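PDB 3PM2: odorant binding protein (AGAP007287-PA) from Anopheles gambiae, which binds hydrophobic odorants, among them menthol, citronellal, decanal and indole, and is thought to carry them through the aqueous fluid around olfactory sensory dendrites. Local coordinates for residues V11-A16 with N157-K162; F23-S28 with M61-L66; G39-Q44 with C54-C59; G70-E75 with P132-I137. All coordinates share one frame; numbering follows the deposited sequence.

In the fold
Followed from the N terminus, this chain illustrates how a small, almost all-helical protein is closed at several ranges. Contact 1 joins the leading loop to helix 158-167 and so embraces the other three. Inside that span, contact 2 brings the loop before helix 27-44 against the C-terminal end of helix 55-63, and contact 3, enclosed in turn, packs the far end of helix 27-44 on the start of helix 55-63. Contact 4 opens only after contact 2 has closed, laying the hairpin strand 71-72 on helix 133-147. No two cross. Contact 4 touches both contact 2 and contact 3, nearer the centre of the chain, whereas contact 1 lies at the surface, about 28 Å from contact 4 between centres.

Contact 1: V11-A16 with N157-K162; sequences VPKNAA and NDDCNK
V11 and D159 bring the two backbones closest, their CA atoms 6.7 Å apart, where the loop before helix 27-44 runs past the first turn of helix 158-167. The side chains meet without a hydrogen bond. V11 CG1 sits between K162 CD, at 3.8 Å, and D159 OD1, at 3.9 Å, the valine and lysine side chains crossing at about a right angle, while CG2 looks onto D159 O and D159 CB. K13 covers the other flank with its aliphatic stem. Its CD touches D159 CB at 3.7 Å, and a bend at the last torsion (chi4 -78°) then swings the ammonium to C160, leaving NZ 3.6 Å from SG. The ammonium passes the carboxylate without pairing with it; NZ and D159 OD2 are 6.2 Å apart, and a long, weak ion pair with E17 lies beside it. N157 caps the helix, its OD1 accepting from C160 N at 3.0 Å, and its ND2 side borders K13 CE. The sulfur beside K13 belongs to the C18–C160 disulfide, which lies outside the three bonds of classical odorant-binding proteins and accords with the C-plus class. Around the contact, P10 covers K162, F154 and T155 of the loop between helices 133-147 and 158-167 touch C160, and the following 3-10 turn carries the chain toward helix 27-44.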
loop_
_atom_site.group_PDB
_atom_site.type_symbol
_atom_site.label_atom_id
_atom_site.label_comp_id
_atom_site.label_asym_id
_atom_site.label_seq_id
_atom_site.Cartn_x
_atom_site.Cartn_y
_atom_site.Cartn_z
ATOM N N VAL A 11 -3.237 -17.316 3.203
ATOM C CA VAL A 11 -4.385 -17.605 4.053
ATOM C C VAL A 11 -5.378 -16.455 3.956
ATOM O O VAL A 11 -4.957 -15.302 3.838
ATOM C CB VAL A 11 -4.064 -18.024 5.535
ATOM C CG1 VAL A 11 -2.938 -19.049 5.625
ATOM C CG2 VAL A 11 -3.777 -16.818 6.420
ATOM N N PRO A 12 -6.699 -16.732 3.985
ATOM C CA PRO A 12 -7.674 -15.633 3.907
ATOM C C PRO A 12 -7.816 -14.829 5.203
ATOM O O PRO A 12 -8.589 -13.872 5.218
ATOM C CB PRO A 12 -8.971 -16.350 3.520
ATOM C CG PRO A 12 -8.828 -17.711 4.084
ATOM C CD PRO A 12 -7.374 -18.048 4.095
ATOM N N LYS A 13 -7.070 -15.206 6.278
ATOM C CA LYS A 13 -7.073 -14.530 7.583
ATOM C C LYS A 13 -6.886 -13.024 7.404
ATOM O O LYS A 13 -5.993 -12.581 6.662
ATOM C CB LYS A 13 -5.975 -15.096 8.510
ATOM C CG LYS A 13 -6.131 -14.737 9.988
ATOM C CD LYS A 13 -5.028 -15.376 10.804
ATOM C CE LYS A 13 -5.387 -15.547 12.260
ATOM N NZ LYS A 13 -5.267 -14.274 13.010
ATOM N N ASN A 14 -7.784 -12.255 8.036
ATOM C CA ASN A 14 -7.797 -10.792 8.036
ATOM C C ASN A 14 -6.544 -10.323 8.785
ATOM O O ASN A 14 -6.280 -10.810 9.881
ATOM C CB ASN A 14 -9.082 -10.315 8.713
ATOM C CG ASN A 14 -9.226 -8.833 8.931
ATOM O OD1 ASN A 14 -8.742 -7.998 8.158
ATOM N ND2 ASN A 14 -9.955 -8.478 9.985
ATOM N N ALA A 15 -5.733 -9.443 8.162
ATOM C CA ALA A 15 -4.472 -8.978 8.745
ATOM C C ALA A 15 -4.633 -8.329 10.124
ATOM O O ALA A 15 -3.735 -8.468 10.957
ATOM C CB ALA A 15 -3.765 -8.036 7.799
ATOM N N ALA A 16 -5.780 -7.650 10.370
ATOM C CA ALA A 16 -6.127 -7.013 11.646
ATOM C C ALA A 16 -6.098 -8.023 12.797
ATOM O O ALA A 16 -5.836 -7.646 13.935
ATOM C CB ALA A 16 -7.498 -6.370 11.551
ATOM N N ASN A 157 1.207 -16.914 15.635
ATOM C CA ASN A 157 0.685 -18.212 15.200
ATOM C C ASN A 157 1.123 -18.486 13.761
ATOM O O ASN A 157 1.666 -17.591 13.113
ATOM C CB ASN A 157 -0.845 -18.345 15.408
ATOM C CG ASN A 157 -1.739 -17.450 14.594
ATOM O OD1 ASN A 157 -1.307 -16.741 13.706
ATOM N ND2 ASN A 157 -3.035 -17.527 14.827
ATOM N N ASP A 158 0.930 -19.722 13.285
ATOM C CA ASP A 158 1.304 -20.156 11.936
ATOM C C ASP A 158 0.716 -19.319 10.831
ATOM O O ASP A 158 1.424 -19.015 9.862
ATOM C CB ASP A 158 0.924 -21.641 11.718
ATOM C CG ASP A 158 1.810 -22.629 12.450
ATOM O OD1 ASP A 158 2.848 -22.201 13.002
ATOM O OD2 ASP A 158 1.472 -23.838 12.465
ATOM N N ASP A 159 -0.577 -18.970 10.942
ATOM C CA ASP A 159 -1.250 -18.192 9.907
ATOM C C ASP A 159 -0.708 -16.775 9.790
ATOM O O ASP A 159 -0.556 -16.262 8.673
ATOM C CB ASP A 159 -2.754 -18.196 10.134
ATOM C CG ASP A 159 -3.438 -19.478 9.709
ATOM O OD1 ASP A 159 -2.726 -20.438 9.310
ATOM O OD2 ASP A 159 -4.670 -19.533 9.789
ATOM N N CYS A 160 -0.391 -16.160 10.937
ATOM C CA CYS A 160 0.192 -14.821 10.934
ATOM C C CYS A 160 1.647 -14.864 10.507
ATOM O O CYS A 160 2.110 -13.889 9.949
ATOM C CB CYS A 160 -0.001 -14.132 12.282
ATOM S SG CYS A 160 -1.730 -13.715 12.639
ATOM N N ASN A 161 2.367 -15.995 10.730
ATOM C CA ASN A 161 3.741 -16.160 10.216
ATOM C C ASN A 161 3.657 -16.159 8.671
ATOM O O ASN A 161 4.493 -15.532 8.016
ATOM C CB ASN A 161 4.417 -17.461 10.685
ATOM C CG ASN A 161 5.858 -17.556 10.230
ATOM O OD1 ASN A 161 6.646 -16.615 10.346
ATOM N ND2 ASN A 161 6.222 -18.654 9.629
ATOM N N LYS A 162 2.639 -16.853 8.109
ATOM C CA LYS A 162 2.420 -16.907 6.641
ATOM C C LYS A 162 2.119 -15.511 6.078
ATOM O O LYS A 162 2.659 -15.127 5.032
ATOM C CB LYS A 162 1.314 -17.901 6.293
ATOM C CG LYS A 162 1.745 -19.361 6.499
ATOM C CD LYS A 162 0.602 -20.311 6.237
ATOM C CE LYS A 162 0.912 -21.699 6.744
ATOM N NZ LYS A 162 -0.288 -22.571 6.693
#

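Contact 2: F23-S28 with M61-L66; sequences FLVEPS and MNSTSL
The closest approach between V25 and T64 is unusually tight: their CG2 methyls stand 3.3 Å apart, inside normal van der Waals contact, and the exact value is doubtful. What surrounds it is ordinary apolar packing. V25 turns that same methyl also to S63, whose OG lies 3.7 Å from it and is itself hydrogen-bonded to V60 O. L24 does more of the burying. Its CD1 meets L66 CD1 tip to tip at 3.8 Å and lies 3.9 Å from M61 SD, the methionine crossing it at about a right angle; the leucine chi1 of 140°, well away from a staggered value and possibly strained, puts CD1 there. M61 leaves its helix pointing away from L24, and a bend at chi2 (-67°) brings the sulfur and CE back to the leucine methyl. L77 and Y81 of helix 74-85 and L138 of helix 133-147 also pack on L24. The receiving surface is built by a helix end. M61 O takes L66 N at 2.9 Å and T64 N from opposite faces of its plane, S65 N bonds to N62 O, and S65 has positive phi: the Schellman motif that terminates helix 55-63.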
loop_
_atom_site.group_PDB
_atom_site.type_symbol
_atom_site.label_atom_id
_atom_site.label_comp_id
_atom_site.label_asym_id
_atom_site.label_seq_id
_atom_site.Cartn_x
_atom_site.Cartn_y
_atom_site.Cartn_z
ATOM N N PHE A 23 -3.842 3.549 9.975
ATOM C CA PHE A 23 -4.409 3.610 8.623
ATOM C C PHE A 23 -4.547 5.055 8.178
ATOM O O PHE A 23 -4.562 5.970 9.007
ATOM C CB PHE A 23 -5.765 2.884 8.573
ATOM C CG PHE A 23 -6.813 3.415 9.527
ATOM C CD1 PHE A 23 -7.613 4.505 9.179
ATOM C CD2 PHE A 23 -7.048 2.790 10.746
ATOM C CE1 PHE A 23 -8.583 4.988 10.054
ATOM C CE2 PHE A 23 -8.023 3.272 11.623
ATOM C CZ PHE A 23 -8.781 4.370 11.278
ATOM N N LEU A 24 -4.711 5.249 6.877
ATOM C CA LEU A 24 -4.879 6.555 6.245
ATOM C C LEU A 24 -6.346 6.722 5.770
ATOM O O LEU A 24 -6.810 7.846 5.559
ATOM C CB LEU A 24 -3.842 6.576 5.090
ATOM C CG LEU A 24 -4.101 7.145 3.721
ATOM C CD1 LEU A 24 -2.801 7.458 3.050
ATOM C CD2 LEU A 24 -4.741 6.147 2.867
ATOM N N VAL A 25 -7.067 5.598 5.602
ATOM C CA VAL A 25 -8.446 5.559 5.113
ATOM C C VAL A 25 -9.232 4.521 5.894
ATOM O O VAL A 25 -8.683 3.485 6.233
ATOM C CB VAL A 25 -8.433 5.260 3.576
ATOM C CG1 VAL A 25 -9.716 4.621 3.091
ATOM C CG2 VAL A 25 -8.190 6.521 2.781
ATOM N N GLU A 26 -10.526 4.792 6.164
ATOM C CA GLU A 26 -11.410 3.868 6.860
ATOM C C GLU A 26 -11.653 2.631 5.960
ATOM O O GLU A 26 -11.707 2.802 4.734
ATOM C CB GLU A 26 -12.736 4.582 7.173
ATOM C CG GLU A 26 -13.486 4.049 8.384
ATOM C CD GLU A 26 -12.806 4.092 9.743
ATOM O OE1 GLU A 26 -12.318 5.177 10.136
ATOM O OE2 GLU A 26 -12.823 3.052 10.442
ATOM N N PRO A 27 -11.779 1.396 6.525
ATOM C CA PRO A 27 -11.989 0.200 5.678
ATOM C C PRO A 27 -13.063 0.290 4.597
ATOM O O PRO A 27 -12.869 -0.265 3.520
ATOM C CB PRO A 27 -12.341 -0.893 6.691
ATOM C CG PRO A 27 -11.656 -0.485 7.917
ATOM C CD PRO A 27 -11.681 1.014 7.950
ATOM N N SER A 28 -14.179 0.976 4.879
ATOM C CA SER A 28 -15.282 1.131 3.924
ATOM C C SER A 28 -14.812 1.833 2.642
ATOM O O SER A 28 -15.068 1.339 1.540
ATOM C CB SER A 28 -16.457 1.867 4.572
ATOM O OG SER A 28 -17.380 2.372 3.626
ATOM N N MET A 61 -6.079 7.510 -2.443
ATOM C CA MET A 61 -5.448 8.838 -2.293
ATOM C C MET A 61 -6.388 9.951 -2.717
ATOM O O MET A 61 -6.492 10.955 -2.017
ATOM C CB MET A 61 -4.104 8.893 -3.010
ATOM C CG MET A 61 -3.057 7.951 -2.407
ATOM S SD MET A 61 -2.556 8.443 -0.755
ATOM C CE MET A 61 -1.055 7.464 -0.552
ATOM N N ASN A 62 -7.163 9.717 -3.789
ATOM C CA ASN A 62 -8.183 10.676 -4.244
ATOM C C ASN A 62 -9.321 10.778 -3.220
ATOM O O ASN A 62 -9.851 11.881 -3.014
ATOM C CB ASN A 62 -8.719 10.316 -5.646
ATOM C CG ASN A 62 -7.818 10.758 -6.794
ATOM O OD1 ASN A 62 -7.113 11.774 -6.724
ATOM N ND2 ASN A 62 -7.885 10.054 -7.914
ATOM N N SER A 63 -9.670 9.658 -2.531
ATOM C CA SER A 63 -10.759 9.709 -1.542
ATOM C C SER A 63 -10.414 10.623 -0.360
ATOM O O SER A 63 -11.314 11.125 0.294
ATOM C CB SER A 63 -11.148 8.310 -1.056
ATOM O OG SER A 63 -10.283 7.832 -0.037
ATOM N N THR A 64 -9.111 10.837 -0.105
ATOM C CA THR A 64 -8.600 11.664 1.000
ATOM C C THR A 64 -7.943 12.963 0.530
ATOM O O THR A 64 -7.271 13.612 1.333
ATOM C CB THR A 64 -7.614 10.836 1.829
ATOM O OG1 THR A 64 -6.704 10.180 0.938
ATOM C CG2 THR A 64 -8.307 9.819 2.701
ATOM N N SER A 65 -8.124 13.340 -0.765
ATOM C CA SER A 65 -7.546 14.542 -1.418
ATOM C C SER A 65 -6.013 14.649 -1.236
ATOM O O SER A 65 -5.457 15.750 -1.105
ATOM C CB SER A 65 -8.254 15.820 -0.953
ATOM O OG SER A 65 -9.634 15.789 -1.281
ATOM N N LEU A 66 -5.325 13.496 -1.254
ATOM C CA LEU A 66 -3.872 13.496 -1.048
ATOM C C LEU A 66 -3.107 13.464 -2.331
ATOM O O LEU A 66 -1.913 13.740 -2.312
ATOM C CB LEU A 66 -3.433 12.309 -0.180
ATOM C CG LEU A 66 -4.001 12.241 1.241
ATOM C CD1 LEU A 66 -3.452 11.040 1.948
ATOM C CD2 LEU A 66 -3.614 13.472 2.049
#

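Contact 3: G39-Q44 with C54-C59; sequences GQTKRQ and CCVAEC
Q40 and C55 meet most closely in this buried contact, the amide NE2 lying 3.2 Å from SG, although no direct hydrogen bond links the two segments. Q40 CG lies between its backbone N and carbonyl carbon (chi1 77°), and a bend at chi2 brings NE2 to the sulfur. A water makes the link. It accepts from Q40 NE2 and, at 2.7 Å, from C55 N, and donates to T41 OG1 and, at 2.7 Å, to Q44 OE1, so that four bonds hold it and a backbone N-H at the start of helix 55-63 is satisfied through it. Beside the water, T41 OG1 lies 3.6 Å from V56 CG2, the side chains crossing at about a right angle, and T41 CG2 reaches C54 SG at 3.9 Å. The two short helical segments run at 138° to each other, their axes 10.3 Å apart. C55 and C59 have the C-X3-C spacing of the odorant-binding protein fold, and their disulfides, C55–C130 and C33–C59, match two of its three classical bonds, the latter clamping these same two helices. Farther out, C54 SG caps helix 55-63 by a weak bond from A57 N. Q40 OE1 is bound to Q128 N and Q44 NE2 to E127, which fix the two amides, while T41 OG1 is also bonded to W37 O one turn back.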
loop_
_atom_site.group_PDB
_atom_site.type_symbol
_atom_site.label_atom_id
_atom_site.label_comp_id
_atom_site.label_asym_id
_atom_site.label_seq_id
_atom_site.Cartn_x
_atom_site.Cartn_y
_atom_site.Cartn_z
ATOM N N GLY A 39 -9.598 -5.830 -10.325
ATOM C CA GLY A 39 -9.636 -6.580 -11.574
ATOM C C GLY A 39 -8.456 -6.229 -12.455
ATOM O O GLY A 39 -7.633 -7.089 -12.797
ATOM N N GLN A 40 -8.331 -4.951 -12.767
ATOM C CA GLN A 40 -7.222 -4.503 -13.587
ATOM C C GLN A 40 -5.908 -4.545 -12.811
ATOM O O GLN A 40 -4.875 -4.769 -13.430
ATOM C CB GLN A 40 -7.498 -3.168 -14.305
ATOM C CG GLN A 40 -7.395 -1.906 -13.463
ATOM C CD GLN A 40 -6.921 -0.748 -14.330
ATOM O OE1 GLN A 40 -7.448 -0.499 -15.438
ATOM N NE2 GLN A 40 -5.928 0.008 -13.843
ATOM N N THR A 41 -5.931 -4.341 -11.478
ATOM C CA THR A 41 -4.685 -4.408 -10.694
ATOM C C THR A 41 -4.033 -5.801 -10.826
ATOM O O THR A 41 -2.820 -5.917 -11.058
ATOM C CB THR A 41 -4.891 -3.889 -9.274
ATOM O OG1 THR A 41 -5.366 -2.539 -9.379
ATOM C CG2 THR A 41 -3.597 -3.907 -8.440
ATOM N N LYS A 42 -4.855 -6.843 -10.720
ATOM C CA LYS A 42 -4.393 -8.246 -10.855
ATOM C C LYS A 42 -3.866 -8.475 -12.259
ATOM O O LYS A 42 -2.820 -9.104 -12.407
ATOM C CB LYS A 42 -5.508 -9.227 -10.489
ATOM C CG LYS A 42 -5.765 -9.231 -8.980
ATOM C CD LYS A 42 -6.784 -10.253 -8.570
ATOM C CE LYS A 42 -6.588 -10.619 -7.126
ATOM N NZ LYS A 42 -7.684 -11.509 -6.643
ATOM N N ARG A 43 -4.538 -7.921 -13.293
ATOM C CA ARG A 43 -4.052 -8.057 -14.669
ATOM C C ARG A 43 -2.670 -7.418 -14.801
ATOM O O ARG A 43 -1.779 -7.978 -15.450
ATOM C CB ARG A 43 -5.020 -7.408 -15.673
ATOM C CG ARG A 43 -6.239 -8.269 -15.958
ATOM C CD ARG A 43 -6.902 -7.908 -17.274
ATOM N NE ARG A 43 -6.127 -8.334 -18.445
ATOM C CZ ARG A 43 -6.602 -8.326 -19.684
ATOM N NH1 ARG A 43 -7.843 -7.912 -19.927
ATOM N NH2 ARG A 43 -5.847 -8.736 -20.689
ATOM N N GLN A 44 -2.496 -6.235 -14.194
ATOM C CA GLN A 44 -1.210 -5.509 -14.244
ATOM C C GLN A 44 -0.072 -6.246 -13.520
ATOM O O GLN A 44 1.089 -6.016 -13.857
ATOM C CB GLN A 44 -1.352 -4.081 -13.743
ATOM C CG GLN A 44 -2.267 -3.201 -14.623
ATOM C CD GLN A 44 -2.478 -1.865 -13.968
ATOM O OE1 GLN A 44 -2.596 -1.760 -12.738
ATOM N NE2 GLN A 44 -2.472 -0.808 -14.769
ATOM N N CYS A 54 -0.758 1.531 -9.540
ATOM C CA CYS A 54 -1.885 0.836 -8.941
ATOM C C CYS A 54 -3.087 1.799 -8.796
ATOM O O CYS A 54 -3.002 2.788 -8.047
ATOM C CB CYS A 54 -1.479 0.247 -7.598
ATOM S SG CYS A 54 -2.865 -0.459 -6.697
ATOM N N CYS A 55 -4.188 1.508 -9.501
ATOM C CA CYS A 55 -5.378 2.366 -9.424
ATOM C C CYS A 55 -6.129 2.261 -8.119
ATOM O O CYS A 55 -6.816 3.210 -7.746
ATOM C CB CYS A 55 -6.301 2.151 -10.617
ATOM S SG CYS A 55 -5.636 2.777 -12.185
ATOM N N VAL A 56 -6.040 1.094 -7.426
ATOM C CA VAL A 56 -6.675 0.936 -6.123
ATOM C C VAL A 56 -6.116 2.057 -5.221
ATOM O O VAL A 56 -6.879 2.757 -4.554
ATOM C CB VAL A 56 -6.405 -0.471 -5.486
ATOM C CG1 VAL A 56 -6.904 -0.526 -4.038
ATOM C CG2 VAL A 56 -7.019 -1.600 -6.317
ATOM N N ALA A 57 -4.782 2.215 -5.207
ATOM C CA ALA A 57 -4.105 3.228 -4.375
ATOM C C ALA A 57 -4.408 4.642 -4.792
ATOM O O ALA A 57 -4.609 5.501 -3.928
ATOM C CB ALA A 57 -2.596 2.992 -4.377
ATOM N N GLU A 58 -4.438 4.918 -6.109
ATOM C CA GLU A 58 -4.771 6.275 -6.551
ATOM C C GLU A 58 -6.197 6.648 -6.101
ATOM O O GLU A 58 -6.427 7.775 -5.663
ATOM C CB GLU A 58 -4.584 6.428 -8.055
ATOM C CG GLU A 58 -4.863 7.845 -8.541
ATOM C CD GLU A 58 -4.345 8.121 -9.935
ATOM O OE1 GLU A 58 -3.124 7.965 -10.152
ATOM O OE2 GLU A 58 -5.151 8.512 -10.808
ATOM N N CYS A 59 -7.129 5.682 -6.167
ATOM C CA CYS A 59 -8.520 5.842 -5.730
ATOM C C CYS A 59 -8.559 6.228 -4.230
ATOM O O CYS A 59 -9.266 7.176 -3.854
ATOM C CB CYS A 59 -9.306 4.559 -6.010
ATOM S SG CYS A 59 -11.016 4.578 -5.406
HETATM O O HOH W 1 -4.554 -0.567 -11.230
#

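Contact 4: G70-E75 with P132-I137; sequences GKIDRE and PISGTI
I72 and I133 form the apolar heart of the contact, sliding past each other in opposite directions with their CG1 atoms 3.8 Å apart. I72 CG1 also comes within 4.4 Å of I137 CG1 one turn along helix 133-147, and F104 of helix 92-109 and M61 of helix 55-63 extend the cluster. A second group of contacts sets carbon against polar atoms. Bent at chi2 (-66°), I72 drives CD1 to within 3.4 Å of S134 OG. I133 holds CG1 opposite its own backbone N (chi1 -163°), which leaves CG2 over the backbone of G70, 3.6 Å from G70 O. That glycine, with positive phi, lies in the two-residue connection of a small antiparallel β-hairpin, strands 67-68 and 71-72, which lies across the start of helix 133-147 and leads into helix 74-85. No hydrogen bond crosses between the segments; those present lie within 132-137 or run to neighbouring parts of the fold. P132 O receives both T136 N and, at 2.8 Å, T136 OG1, the hydroxyl approaching from 53° above the carbonyl plane. Across the hairpin's open end D73 pairs with L66 through the backbone, and D73 OD1 caps helix 74-85 at A76 N.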
loop_
_atom_site.group_PDB
_atom_site.type_symbol
_atom_site.label_atom_id
_atom_site.label_comp_id
_atom_site.label_asym_id
_atom_site.label_seq_id
_atom_site.Cartn_x
_atom_site.Cartn_y
_atom_site.Cartn_z
ATOM N N GLY A 70 0.710 13.635 -10.008
ATOM C CA GLY A 70 1.934 12.918 -9.686
ATOM C C GLY A 70 2.572 13.183 -8.345
ATOM O O GLY A 70 3.688 12.711 -8.111
ATOM N N LYS A 71 1.861 13.884 -7.434
ATOM C CA LYS A 71 2.402 14.184 -6.117
ATOM C C LYS A 71 1.435 13.782 -5.020
ATOM O O LYS A 71 0.227 13.900 -5.197
ATOM C CB LYS A 71 2.704 15.687 -5.942
ATOM C CG LYS A 71 3.726 16.269 -6.923
ATOM C CD LYS A 71 5.149 15.771 -6.697
ATOM C CE LYS A 71 6.086 16.341 -7.740
ATOM N NZ LYS A 71 7.468 15.812 -7.594
ATOM N N ILE A 72 2.000 13.365 -3.879
ATOM C CA ILE A 72 1.260 13.017 -2.658
ATOM C C ILE A 72 1.549 14.092 -1.616
ATOM O O ILE A 72 2.699 14.488 -1.447
ATOM C CB ILE A 72 1.595 11.583 -2.141
ATOM C CG1 ILE A 72 1.232 10.477 -3.177
ATOM C CG2 ILE A 72 0.982 11.320 -0.737
ATOM C CD1 ILE A 72 -0.343 10.291 -3.491
ATOM N N ASP A 73 0.496 14.598 -0.949
ATOM C CA ASP A 73 0.636 15.640 0.066
ATOM C C ASP A 73 1.132 14.979 1.347
ATOM O O ASP A 73 0.338 14.407 2.097
ATOM C CB ASP A 73 -0.721 16.345 0.262
ATOM C CG ASP A 73 -0.770 17.477 1.283
ATOM O OD1 ASP A 73 0.155 17.568 2.127
ATOM O OD2 ASP A 73 -1.768 18.220 1.288
ATOM N N ARG A 74 2.452 15.020 1.575
ATOM C CA ARG A 74 3.060 14.397 2.756
ATOM C C ARG A 74 2.536 14.955 4.095
ATOM O O ARG A 74 2.329 14.193 5.035
ATOM C CB ARG A 74 4.600 14.476 2.684
ATOM C CG ARG A 74 5.270 13.780 3.854
ATOM C CD ARG A 74 6.761 13.733 3.688
ATOM N NE ARG A 74 7.367 13.202 4.900
ATOM C CZ ARG A 74 8.613 12.766 4.976
ATOM N NH1 ARG A 74 9.403 12.792 3.904
ATOM N NH2 ARG A 74 9.083 12.299 6.121
ATOM N N GLU A 75 2.296 16.269 4.172
ATOM C CA GLU A 75 1.807 16.908 5.399
ATOM C C GLU A 75 0.427 16.362 5.778
ATOM O O GLU A 75 0.255 15.861 6.887
ATOM C CB GLU A 75 1.806 18.440 5.266
ATOM C CG GLU A 75 3.202 19.058 5.175
ATOM C CD GLU A 75 4.019 18.716 3.932
ATOM O OE1 GLU A 75 3.421 18.582 2.835
ATOM O OE2 GLU A 75 5.248 18.519 4.070
ATOM N N PRO A 132 2.014 5.966 -10.747
ATOM C CA PRO A 132 2.461 4.998 -9.726
ATOM C C PRO A 132 2.721 5.570 -8.331
ATOM O O PRO A 132 2.872 4.778 -7.398
ATOM C CB PRO A 132 3.756 4.429 -10.314
ATOM C CG PRO A 132 3.735 4.777 -11.773
ATOM C CD PRO A 132 3.005 6.102 -11.832
ATOM N N ILE A 133 2.808 6.898 -8.168
ATOM C CA ILE A 133 3.146 7.444 -6.832
ATOM C C ILE A 133 2.217 6.950 -5.712
ATOM O O ILE A 133 2.708 6.583 -4.631
ATOM C CB ILE A 133 3.328 8.992 -6.795
ATOM C CG1 ILE A 133 4.066 9.471 -5.518
ATOM C CG2 ILE A 133 2.011 9.739 -6.970
ATOM C CD1 ILE A 133 5.501 8.850 -5.252
ATOM N N SER A 134 0.897 6.956 -5.946
ATOM C CA SER A 134 -0.027 6.556 -4.867
ATOM C C SER A 134 0.253 5.136 -4.343
ATOM O O SER A 134 0.326 4.936 -3.131
ATOM C CB SER A 134 -1.474 6.694 -5.313
ATOM O OG SER A 134 -1.808 8.037 -5.623
ATOM N N GLY A 135 0.401 4.183 -5.261
ATOM C CA GLY A 135 0.682 2.794 -4.914
ATOM C C GLY A 135 2.059 2.632 -4.286
ATOM O O GLY A 135 2.223 1.846 -3.353
ATOM N N THR A 136 3.056 3.371 -4.790
ATOM C CA THR A 136 4.426 3.295 -4.231
ATOM C C THR A 136 4.372 3.617 -2.734
ATOM O O THR A 136 4.891 2.849 -1.926
ATOM C CB THR A 136 5.352 4.254 -4.977
ATOM O OG1 THR A 136 5.319 3.909 -6.369
ATOM C CG2 THR A 136 6.777 4.203 -4.460
ATOM N N ILE A 137 3.701 4.720 -2.372
ATOM C CA ILE A 137 3.594 5.152 -0.975
ATOM C C ILE A 137 2.749 4.212 -0.152
ATOM O O ILE A 137 3.189 3.745 0.925
ATOM C CB ILE A 137 3.116 6.641 -0.861
ATOM C CG1 ILE A 137 4.105 7.628 -1.573
ATOM C CG2 ILE A 137 2.897 7.065 0.615
ATOM C CD1 ILE A 137 5.536 7.723 -0.935
#